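Side-chain contacts in tubulin-like protein CetZ (Methanosaeta thermophila, PDB 3ZID), which binds guanine nucleotides as a tubulin/FtsZ-family GTPase and is thought to take part in controlling the shape of archaeal cells: residues L123-H126 / E127-R131; K81-Q84 / G85-N89; N49-I52 / N53-K56. One frame throughout, in Å; residues are numbered along the deposited sequence.

Interaction 1: residues L123-H126 / E127-R131; sequences LMIH and ELKKR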
ATOM      1  N   LEU A 123      -0.471 -12.742   7.104  1.00 27.47           N
ATOM      2  CA  LEU A 123      -0.028 -13.739   8.082  1.00 29.43           C
ATOM      3  C   LEU A 123       0.967 -13.145   9.046  1.00 31.49           C
ATOM      4  O   LEU A 123       0.897 -13.377  10.261  1.00 34.40           O
ATOM      5  CB  LEU A 123       0.604 -14.961   7.396  1.00 30.14           C
ATOM      6  CG  LEU A 123      -0.351 -15.743   6.496  1.00 31.36           C
ATOM      7  CD1 LEU A 123       0.237 -17.030   5.866  1.00 30.87           C
ATOM      8  CD2 LEU A 123      -1.506 -16.061   7.332  1.00 33.55           C
ATOM      9  N   MET A 124       1.893 -12.367   8.491  1.00 28.34           N
ATOM     10  CA  MET A 124       2.951 -11.735   9.268  1.00 26.72           C
ATOM     11  C   MET A 124       2.375 -10.679  10.208  1.00 27.95           C
ATOM     12  O   MET A 124       2.837 -10.508  11.331  1.00 30.02           O
ATOM     13  CB  MET A 124       3.977 -11.103   8.326  1.00 29.10           C
ATOM     14  CG  MET A 124       5.361 -10.904   8.948  1.00 34.72           C
ATOM     15  SD  MET A 124       6.548 -10.264   7.746  1.00 51.80           S
ATOM     16  CE  MET A 124       6.093 -11.223   6.316  1.00 32.20           C
ATOM     17  N   ILE A 125       1.364  -9.962   9.750  1.00 24.52           N
ATOM     18  CA  ILE A 125       0.765  -8.932  10.594  1.00 30.83           C
ATOM     19  C   ILE A 125       0.079  -9.598  11.791  1.00 31.95           C
ATOM     20  O   ILE A 125       0.190  -9.127  12.933  1.00 28.44           O
ATOM     21  CB  ILE A 125      -0.222  -8.065   9.789  1.00 27.44           C
ATOM     22  CG1 ILE A 125       0.555  -7.190   8.805  1.00 28.83           C
ATOM     23  CG2 ILE A 125      -1.105  -7.235  10.711  1.00 26.01           C
ATOM     24  CD1 ILE A 125      -0.303  -6.609   7.694  1.00 33.82           C
ATOM     25  N   HIS A 126      -0.600 -10.710  11.535  1.00 26.80           N
ATOM     26  CA  HIS A 126      -1.254 -11.433  12.610  1.00 28.68           C
ATOM     27  C   HIS A 126      -0.264 -11.757  13.717  1.00 34.60           C
ATOM     28  O   HIS A 126      -0.525 -11.534  14.899  1.00 34.90           O
ATOM     29  CB  HIS A 126      -1.871 -12.744  12.099  1.00 32.19           C
ATOM     30  CG  HIS A 126      -2.600 -13.511  13.165  1.00 31.06           C
ATOM     31  ND1 HIS A 126      -3.712 -13.010  13.813  1.00 35.24           N
ATOM     32  CD2 HIS A 126      -2.324 -14.697  13.756  1.00 28.74           C
ATOM     33  CE1 HIS A 126      -4.118 -13.879  14.721  1.00 34.48           C
ATOM     34  NE2 HIS A 126      -3.296 -14.912  14.703  1.00 37.11           N
ATOM     35  N   GLU A 127       0.876 -12.301  13.322  1.00 30.42           N
ATOM     36  CA  GLU A 127       1.889 -12.684  14.285  1.00 29.63           C
ATOM     37  C   GLU A 127       2.507 -11.477  14.980  1.00 26.87           C
ATOM     38  O   GLU A 127       2.750 -11.499  16.184  1.00 29.38           O
ATOM     39  CB  GLU A 127       2.956 -13.534  13.596  1.00 38.16           C
ATOM     40  CG  GLU A 127       2.446 -14.901  13.171  1.00 42.96           C
ATOM     41  CD  GLU A 127       1.856 -15.676  14.348  1.00 56.00           C
ATOM     42  OE1 GLU A 127       2.468 -15.666  15.448  1.00 53.75           O
ATOM     43  OE2 GLU A 127       0.779 -16.287  14.179  1.00 61.69           O
ATOM     44  N   LEU A 128       2.719 -10.407  14.222  1.00 28.54           N
ATOM     45  CA  LEU A 128       3.318  -9.184  14.764  1.00 33.42           C
ATOM     46  C   LEU A 128       2.448  -8.524  15.835  1.00 37.15           C
ATOM     47  O   LEU A 128       2.964  -8.009  16.845  1.00 33.35           O
ATOM     48  CB  LEU A 128       3.622  -8.180  13.636  1.00 30.57           C
ATOM     49  CG  LEU A 128       4.766  -8.566  12.692  1.00 35.14           C
ATOM     50  CD1 LEU A 128       4.824  -7.635  11.493  1.00 35.65           C
ATOM     51  CD2 LEU A 128       6.104  -8.601  13.430  1.00 44.26           C
ATOM     52  N   LYS A 129       1.133  -8.534  15.613  1.00 32.00           N
ATOM     53  CA  LYS A 129       0.193  -7.934  16.558  1.00 34.26           C
ATOM     54  C   LYS A 129       0.247  -8.635  17.903  1.00 35.79           C
ATOM     55  O   LYS A 129       0.071  -7.997  18.932  1.00 34.67           O
ATOM     56  CB  LYS A 129      -1.240  -7.948  16.034  1.00 38.26           C
ATOM     57  CG  LYS A 129      -1.552  -6.905  14.990  1.00 40.02           C
ATOM     58  CD  LYS A 129      -3.000  -7.032  14.576  1.00 46.77           C
ATOM     59  CE  LYS A 129      -3.917  -6.790  15.764  1.00 47.67           C
ATOM     60  NZ  LYS A 129      -5.230  -7.483  15.591  1.00 53.16           N
ATOM     61  N   LYS A 130       0.460  -9.951  17.880  1.00 41.55           N
ATOM     62  CA  LYS A 130       0.651 -10.724  19.105  1.00 45.08           C
ATOM     63  C   LYS A 130       1.918 -10.317  19.848  1.00 46.72           C
ATOM     64  O   LYS A 130       1.909 -10.188  21.060  1.00 50.30           O
ATOM     65  CB  LYS A 130       0.772 -12.213  18.801  1.00 39.29           C
ATOM     66  CG  LYS A 130      -0.452 -12.870  18.245  1.00 43.71           C
ATOM     67  CD  LYS A 130      -0.113 -14.334  17.974  1.00 46.89           C
ATOM     68  CE  LYS A 130      -1.101 -14.990  17.064  1.00 48.60           C
ATOM     69  NZ  LYS A 130      -0.619 -16.347  16.680  1.00 54.79           N
ATOM     70  N   ARG A 131       3.004 -10.112  19.109  1.00 48.12           N
ATOM     71  CA  ARG A 131       4.313  -9.885  19.711  1.00 49.48           C
ATOM     72  C   ARG A 131       4.548  -8.435  20.118  1.00 53.30           C
ATOM     73  O   ARG A 131       5.233  -8.165  21.105  1.00 60.38           O
ATOM     74  CB  ARG A 131       5.412 -10.358  18.760  1.00 51.97           C
ATOM     75  CG  ARG A 131       5.556 -11.866  18.726  1.00 65.85           C
ATOM     76  CD  ARG A 131       6.080 -12.347  17.382  1.00 72.44           C
ATOM     77  NE  ARG A 131       6.043 -13.807  17.265  1.00 75.01           N
ATOM     78  CZ  ARG A 131       4.946 -14.516  17.006  1.00 71.77           C
ATOM     79  NH1 ARG A 131       3.777 -13.911  16.847  1.00 65.76           N
ATOM     80  NH2 ARG A 131       5.016 -15.838  16.911  1.00 74.03           N
TER

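Interaction 2: residues K81-Q84 / G85-N89; sequences KGKQ and GFWEN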
ATOM      1  N   LYS A  81       0.421 -21.521  -2.150  1.00 28.01           N
ATOM      2  CA  LYS A  81       1.817 -21.880  -1.960  1.00 27.36           C
ATOM      3  C   LYS A  81       2.516 -20.828  -1.114  1.00 32.99           C
ATOM      4  O   LYS A  81       3.371 -21.135  -0.279  1.00 29.07           O
ATOM      5  CB  LYS A  81       2.507 -22.055  -3.306  1.00 26.62           C
ATOM      6  CG  LYS A  81       2.116 -23.359  -3.986  1.00 25.78           C
ATOM      7  CD  LYS A  81       3.216 -23.850  -4.905  1.00 39.01           C
ATOM      8  CE  LYS A  81       3.215 -25.373  -4.970  1.00 52.15           C
ATOM      9  NZ  LYS A  81       4.275 -25.908  -5.872  1.00 63.06           N
ATOM     10  N   GLY A  82       2.116 -19.581  -1.311  1.00 32.19           N
ATOM     11  CA  GLY A  82       2.657 -18.503  -0.518  1.00 31.02           C
ATOM     12  C   GLY A  82       2.395 -18.728   0.952  1.00 33.77           C
ATOM     13  O   GLY A  82       3.298 -18.613   1.778  1.00 36.40           O
ATOM     14  N   LYS A  83       1.147 -19.037   1.278  1.00 36.37           N
ATOM     15  CA  LYS A  83       0.762 -19.276   2.661  1.00 39.37           C
ATOM     16  C   LYS A  83       1.531 -20.446   3.254  1.00 39.08           C
ATOM     17  O   LYS A  83       1.992 -20.363   4.395  1.00 32.58           O
ATOM     18  CB  LYS A  83      -0.741 -19.504   2.762  1.00 48.21           C
ATOM     19  CG  LYS A  83      -1.545 -18.253   2.478  1.00 47.87           C
ATOM     20  CD  LYS A  83      -3.023 -18.556   2.432  1.00 54.18           C
ATOM     21  CE  LYS A  83      -3.827 -17.287   2.258  1.00 54.53           C
ATOM     22  NZ  LYS A  83      -5.278 -17.568   2.100  1.00 54.43           N
ATOM     23  N   GLN A  84       1.668 -21.530   2.486  1.00 41.74           N
ATOM     24  CA  GLN A  84       2.439 -22.688   2.944  1.00 50.35           C
ATOM     25  C   GLN A  84       3.884 -22.295   3.192  1.00 43.22           C
ATOM     26  O   GLN A  84       4.461 -22.621   4.235  1.00 41.55           O
ATOM     27  CB  GLN A  84       2.387 -23.842   1.929  1.00 64.34           C
ATOM     28  CG  GLN A  84       1.045 -24.560   1.841  1.00 77.71           C
ATOM     29  CD  GLN A  84       0.985 -25.568   0.699  1.00 84.51           C
ATOM     30  OE1 GLN A  84       1.825 -25.563  -0.204  1.00 83.72           O
ATOM     31  NE2 GLN A  84      -0.026 -26.429   0.730  1.00 88.52           N
ATOM     32  N   GLY A  85       4.452 -21.578   2.225  1.00 37.20           N
ATOM     33  CA  GLY A  85       5.802 -21.063   2.326  1.00 41.20           C
ATOM     34  C   GLY A  85       6.025 -20.254   3.594  1.00 48.04           C
ATOM     35  O   GLY A  85       7.069 -20.379   4.243  1.00 52.38           O
ATOM     36  N   PHE A  86       5.053 -19.419   3.948  1.00 41.08           N
ATOM     37  CA  PHE A  86       5.161 -18.643   5.175  1.00 43.34           C
ATOM     38  C   PHE A  86       5.192 -19.524   6.437  1.00 47.34           C
ATOM     39  O   PHE A  86       6.061 -19.363   7.295  1.00 45.17           O
ATOM     40  CB  PHE A  86       4.043 -17.607   5.292  1.00 38.78           C
ATOM     41  CG  PHE A  86       4.127 -16.797   6.549  1.00 39.01           C
ATOM     42  CD1 PHE A  86       5.029 -15.744   6.642  1.00 32.66           C
ATOM     43  CD2 PHE A  86       3.344 -17.109   7.654  1.00 37.37           C
ATOM     44  CE1 PHE A  86       5.132 -15.006   7.803  1.00 30.92           C
ATOM     45  CE2 PHE A  86       3.440 -16.374   8.817  1.00 34.66           C
ATOM     46  CZ  PHE A  86       4.334 -15.330   8.894  1.00 34.84           C
ATOM     47  N   TRP A  87       4.244 -20.451   6.548  1.00 49.70           N
ATOM     48  CA  TRP A  87       4.182 -21.335   7.714  1.00 52.65           C
ATOM     49  C   TRP A  87       5.466 -22.133   7.918  1.00 46.01           C
ATOM     50  O   TRP A  87       5.979 -22.235   9.027  1.00 38.48           O
ATOM     51  CB  TRP A  87       2.973 -22.261   7.601  1.00 55.68           C
ATOM     52  CG  TRP A  87       1.711 -21.489   7.719  1.00 58.90           C
ATOM     53  CD1 TRP A  87       1.452 -20.485   8.608  1.00 56.24           C
ATOM     54  CD2 TRP A  87       0.560 -21.586   6.877  1.00 60.92           C
ATOM     55  NE1 TRP A  87       0.190 -19.979   8.402  1.00 54.89           N
ATOM     56  CE2 TRP A  87      -0.374 -20.630   7.335  1.00 60.38           C
ATOM     57  CE3 TRP A  87       0.220 -22.400   5.787  1.00 64.90           C
ATOM     58  CZ2 TRP A  87      -1.624 -20.462   6.741  1.00 62.32           C
ATOM     59  CZ3 TRP A  87      -1.023 -22.233   5.199  1.00 68.20           C
ATOM     60  CH2 TRP A  87      -1.931 -21.272   5.679  1.00 67.30           C
ATOM     61  N   GLU A  88       6.006 -22.648   6.823  1.00 46.69           N
ATOM     62  CA  GLU A  88       7.249 -23.402   6.857  1.00 49.24           C
ATOM     63  C   GLU A  88       8.432 -22.562   7.320  1.00 49.22           C
ATOM     64  O   GLU A  88       9.378 -23.093   7.899  1.00 42.26           O
ATOM     65  CB  GLU A  88       7.528 -24.002   5.476  1.00 57.76           C
ATOM     66  CG  GLU A  88       6.541 -25.106   5.091  1.00 68.71           C
ATOM     67  CD  GLU A  88       6.616 -25.491   3.622  1.00 71.21           C
ATOM     68  OE1 GLU A  88       7.516 -24.990   2.913  1.00 70.84           O
ATOM     69  OE2 GLU A  88       5.772 -26.298   3.181  1.00 69.27           O
ATOM     70  N   ASN A  89       8.369 -21.248   7.095  1.00 51.87           N
ATOM     71  CA  ASN A  89       9.492 -20.378   7.441  1.00 49.37           C
ATOM     72  C   ASN A  89       9.153 -19.279   8.437  1.00 41.79           C
ATOM     73  O   ASN A  89       9.963 -18.380   8.672  1.00 43.86           O
ATOM     74  CB  ASN A  89      10.053 -19.740   6.177  1.00 49.00           C
ATOM     75  CG  ASN A  89      10.572 -20.764   5.195  1.00 52.50           C
ATOM     76  OD1 ASN A  89      11.745 -21.130   5.239  1.00 54.59           O
ATOM     77  ND2 ASN A  89       9.706 -21.221   4.289  1.00 47.40           N
TER

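Interaction 3: residues N49-I52 / N53-K56; sequences NTAI and NDLK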
ATOM      1  N   ASN A  49      11.697 -11.796   0.746  1.00 23.44           N
ATOM      2  CA  ASN A  49      11.295 -12.400  -0.523  1.00 23.46           C
ATOM      3  C   ASN A  49      11.649 -13.884  -0.620  1.00 28.39           C
ATOM      4  O   ASN A  49      12.605 -14.348  -0.007  1.00 33.63           O
ATOM      5  CB  ASN A  49      11.938 -11.653  -1.694  1.00 22.04           C
ATOM      6  CG  ASN A  49      11.059 -11.631  -2.929  1.00 27.98           C
ATOM      7  OD1 ASN A  49      10.355 -12.603  -3.235  1.00 26.93           O
ATOM      8  ND2 ASN A  49      11.072 -10.504  -3.638  1.00 22.44           N
ATOM      9  N   THR A  50      10.864 -14.616  -1.400  1.00 31.28           N
ATOM     10  CA  THR A  50      11.141 -16.016  -1.675  1.00 32.63           C
ATOM     11  C   THR A  50      11.943 -16.142  -2.958  1.00 32.67           C
ATOM     12  O   THR A  50      12.423 -17.217  -3.283  1.00 40.38           O
ATOM     13  CB  THR A  50       9.848 -16.801  -1.881  1.00 30.36           C
ATOM     14  OG1 THR A  50       9.084 -16.196  -2.936  1.00 32.44           O
ATOM     15  CG2 THR A  50       9.025 -16.824  -0.602  1.00 27.91           C
ATOM     16  N   ALA A  51      12.080 -15.046  -3.691  1.00 30.81           N
ATOM     17  CA  ALA A  51      12.849 -15.062  -4.932  1.00 29.74           C
ATOM     18  C   ALA A  51      14.156 -14.311  -4.741  1.00 36.31           C
ATOM     19  O   ALA A  51      14.163 -13.091  -4.587  1.00 37.71           O
ATOM     20  CB  ALA A  51      12.036 -14.460  -6.065  1.00 25.11           C
ATOM     21  N   ILE A  52      15.267 -15.043  -4.716  1.00 35.86           N
ATOM     22  CA  ILE A  52      16.555 -14.421  -4.411  1.00 38.88           C
ATOM     23  C   ILE A  52      17.012 -13.433  -5.490  1.00 32.97           C
ATOM     24  O   ILE A  52      17.721 -12.472  -5.185  1.00 42.16           O
ATOM     25  CB  ILE A  52      17.659 -15.473  -4.086  1.00 43.49           C
ATOM     26  CG1 ILE A  52      18.892 -14.789  -3.490  1.00 47.37           C
ATOM     27  CG2 ILE A  52      18.000 -16.324  -5.300  1.00 44.67           C
ATOM     28  CD1 ILE A  52      19.983 -15.742  -3.103  1.00 52.03           C
ATOM     29  N   ASN A  53      16.606 -13.649  -6.741  1.00 30.69           N
ATOM     30  CA  ASN A  53      16.893 -12.671  -7.805  1.00 41.48           C
ATOM     31  C   ASN A  53      16.379 -11.274  -7.475  1.00 40.69           C
ATOM     32  O   ASN A  53      17.050 -10.288  -7.751  1.00 45.60           O
ATOM     33  CB  ASN A  53      16.342 -13.112  -9.165  1.00 47.90           C
ATOM     34  CG  ASN A  53      17.236 -14.117  -9.856  1.00 49.26           C
ATOM     35  OD1 ASN A  53      18.428 -14.210  -9.557  1.00 49.68           O
ATOM     36  ND2 ASN A  53      16.670 -14.867 -10.791  1.00 50.30           N
ATOM     37  N   ASP A  54      15.173 -11.200  -6.915  1.00 38.10           N
ATOM     38  CA  ASP A  54      14.591  -9.926  -6.511  1.00 35.21           C
ATOM     39  C   ASP A  54      15.448  -9.225  -5.466  1.00 31.28           C
ATOM     40  O   ASP A  54      15.674  -8.026  -5.561  1.00 32.11           O
ATOM     41  CB  ASP A  54      13.177 -10.107  -5.952  1.00 40.84           C
ATOM     42  CG  ASP A  54      12.226 -10.758  -6.937  1.00 45.89           C
ATOM     43  OD1 ASP A  54      12.632 -11.006  -8.087  1.00 53.18           O
ATOM     44  OD2 ASP A  54      11.064 -11.015  -6.552  1.00 44.04           O
ATOM     45  N   LEU A  55      15.902  -9.972  -4.461  1.00 35.57           N
ATOM     46  CA  LEU A  55      16.720  -9.393  -3.399  1.00 33.32           C
ATOM     47  C   LEU A  55      18.071  -8.953  -3.941  1.00 33.90           C
ATOM     48  O   LEU A  55      18.628  -7.949  -3.504  1.00 29.50           O
ATOM     49  CB  LEU A  55      16.900 -10.383  -2.256  1.00 30.97           C
ATOM     50  CG  LEU A  55      15.621 -10.808  -1.535  1.00 32.53           C
ATOM     51  CD1 LEU A  55      15.887 -12.056  -0.706  1.00 32.09           C
ATOM     52  CD2 LEU A  55      15.101  -9.682  -0.643  1.00 31.27           C
ATOM     53  N   LYS A  56      18.568  -9.690  -4.930  1.00 37.40           N
ATOM     54  CA  LYS A  56      19.844  -9.364  -5.559  1.00 39.37           C
ATOM     55  C   LYS A  56      19.787  -8.032  -6.294  1.00 40.61           C
ATOM     56  O   LYS A  56      20.749  -7.270  -6.281  1.00 44.29           O
ATOM     57  CB  LYS A  56      20.272 -10.470  -6.515  1.00 42.45           C
ATOM     58  CG  LYS A  56      20.875 -11.674  -5.815  1.00 47.88           C
ATOM     59  CD  LYS A  56      21.016 -12.855  -6.769  1.00 51.12           C
ATOM     60  CE  LYS A  56      21.840 -12.507  -7.999  1.00 52.71           C
ATOM     61  NZ  LYS A  56      22.079 -13.709  -8.863  1.00 57.02           N
TER

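Interaction 1: residues L123-H126 / E127-R131
Leu123 O takes the backbone N of Glu127 at 3.2 Å, one turn on in the helix that crosses over from strand 105-111 to strand 136-143, a beta-alpha-beta unit of the tubulin/FtsZ GTPase domain. The same carbonyl has CG of Glu127 beside it, while the Leu123 side chain turns to helix 79-98. Met124 and Leu128 run side by side in the same direction, CG of Met124 4.2 Å from CD1 of Leu128, and both pack on Leu7 of the central strand 3-9. Ile125 sends CG2 to within 4.3 Å of Lys129 CD; the lysine carries on to Val166, whose O accepts from NZ. His126 has its CG anti to the backbone N (chi1 -178°), which swings the imidazole forward along the helix until NE2 lies 3.2 Å from Lys130 CE. Beside that ring, near its plane, sits Glu127 OE2, 3.5 Å from CD2, with the carboxylate turned 75° from the imidazole. Glu127 is shared between two cations: Lys130 NZ reaches OE2 at 2.9 Å, on the syn side but out of the carboxylate plane, and Arg131 NH1 meets OE1 at 2.6 Å, on the anti side and likewise out of that plane.

Interaction 2: residues K81-Q84 / G85-N89
Trp87 lays its indole over the backbone of Lys83, one helical turn earlier. Lys83 O sits 2.9 Å above the plane of the ring system, displaced toward its rim, with CE3 of Trp87 the nearest ring atom to this O at 3.0 Å. Further out, the six-membered ring receives Lys83 CB over the same face in a CH-pi contact, CB lying 4.0 Å from the ring centroid and 30° off the normal. The indole owes this placement to chi1 of Trp87 (-68°), which sets CG beside the backbone N and folds the ring back toward the preceding turn. Lys83 O is thus met twice by one residue, by the ring and by the backbone N of Trp87, which donates to it at 3.1 Å. The rest of Lys83 runs out extended and ends in a salt bridge with Glu162. All this belongs to helix 79-98 of the GTPase domain, where the next helix, 117-131, packs alongside: Lys83 touches Ser119, and Phe86 meets Phe120 edge-to-face. Glycines stand at positions 82 and 85, and Gly85 N donates to Lys81 O at 2.8 Å, close to straight. Gln84 O, bonded to the N of Glu88, has CG of the same glutamate 3.4 Å away. At the far end Asn89 folds back, and its ND2 donates to Gly85 O at 2.8 Å, almost straight (177°) and in the carbonyl plane.

Interaction 3: residues N49-I52 / N53-K56
Asn49 reaches across the start of helix 52-56, and its side chain can be followed atom by atom. CB rests on Leu55, 3.8 Å from CG and slightly farther from CD2, so the aliphatic part of the asparagine shares a buried patch with the leucine. Beyond it CG passes close to the carboxylate of Asp54. OD1 turns back onto its own chain: the backbone N of Ala51 donates to it at 3.0 Å with an N-H...O angle of 162°, closing an Asx turn. That donor stands above the amide plane, 54° out of it, and Thr50 N adds a weak bond to the same oxygen. ND2 points the other way, giving a weak bond to Asp54 OD2 at 3.0 Å; the two side chains cross at about a right angle, their amide and carboxylate planes 67° apart. The stronger partner of ND2 is OD1 of Asn14, so the amide is held at both ends and its flip is fixed.

Asp54 has CG beside its backbone N, which brings the carboxylate back over the helix start. There OD2 also lies 3.6 Å from Ala51 CB. Ala51 occupies the N-cap position, and its O accepts weakly from Asp54 N at 3.2 Å. One residue on, Ile52 O takes the N of Lys56 at 2.9 Å, the first full helical turn here, with the lysine CG packed against the same oxygen. Leu55 and Ile52 both touch His68 of strand 66-68. The side chain of Asp54 lies about 4 Å from the bound GDP, nearest atoms. An Asx turn leading from strand 42-49 into a short helix thus sits at the edge of the nucleotide site, next to Asn14, a GTP-binding residue.

Interactions 1 and 2 are in direct touch: Leu123 CB lies 3.5 Å from Phe86 CE2 and Leu123 CD1 3.9 Å from Trp87 NE1, joining helix 117-131 to helix 79-98, with about 15 Å between their centres. Interaction 3 stands apart, its nearest atoms about 6 Å from interaction 2 and about 8 Å from interaction 1. They lie at increasing distance from the nucleotide. Of the three, the 49-56 turn of interaction 3 lies nearest the ligand; Gly82 in interaction 2 is about 8 Å from GDP, and the Met124 side chain in interaction 1 about 10 Å.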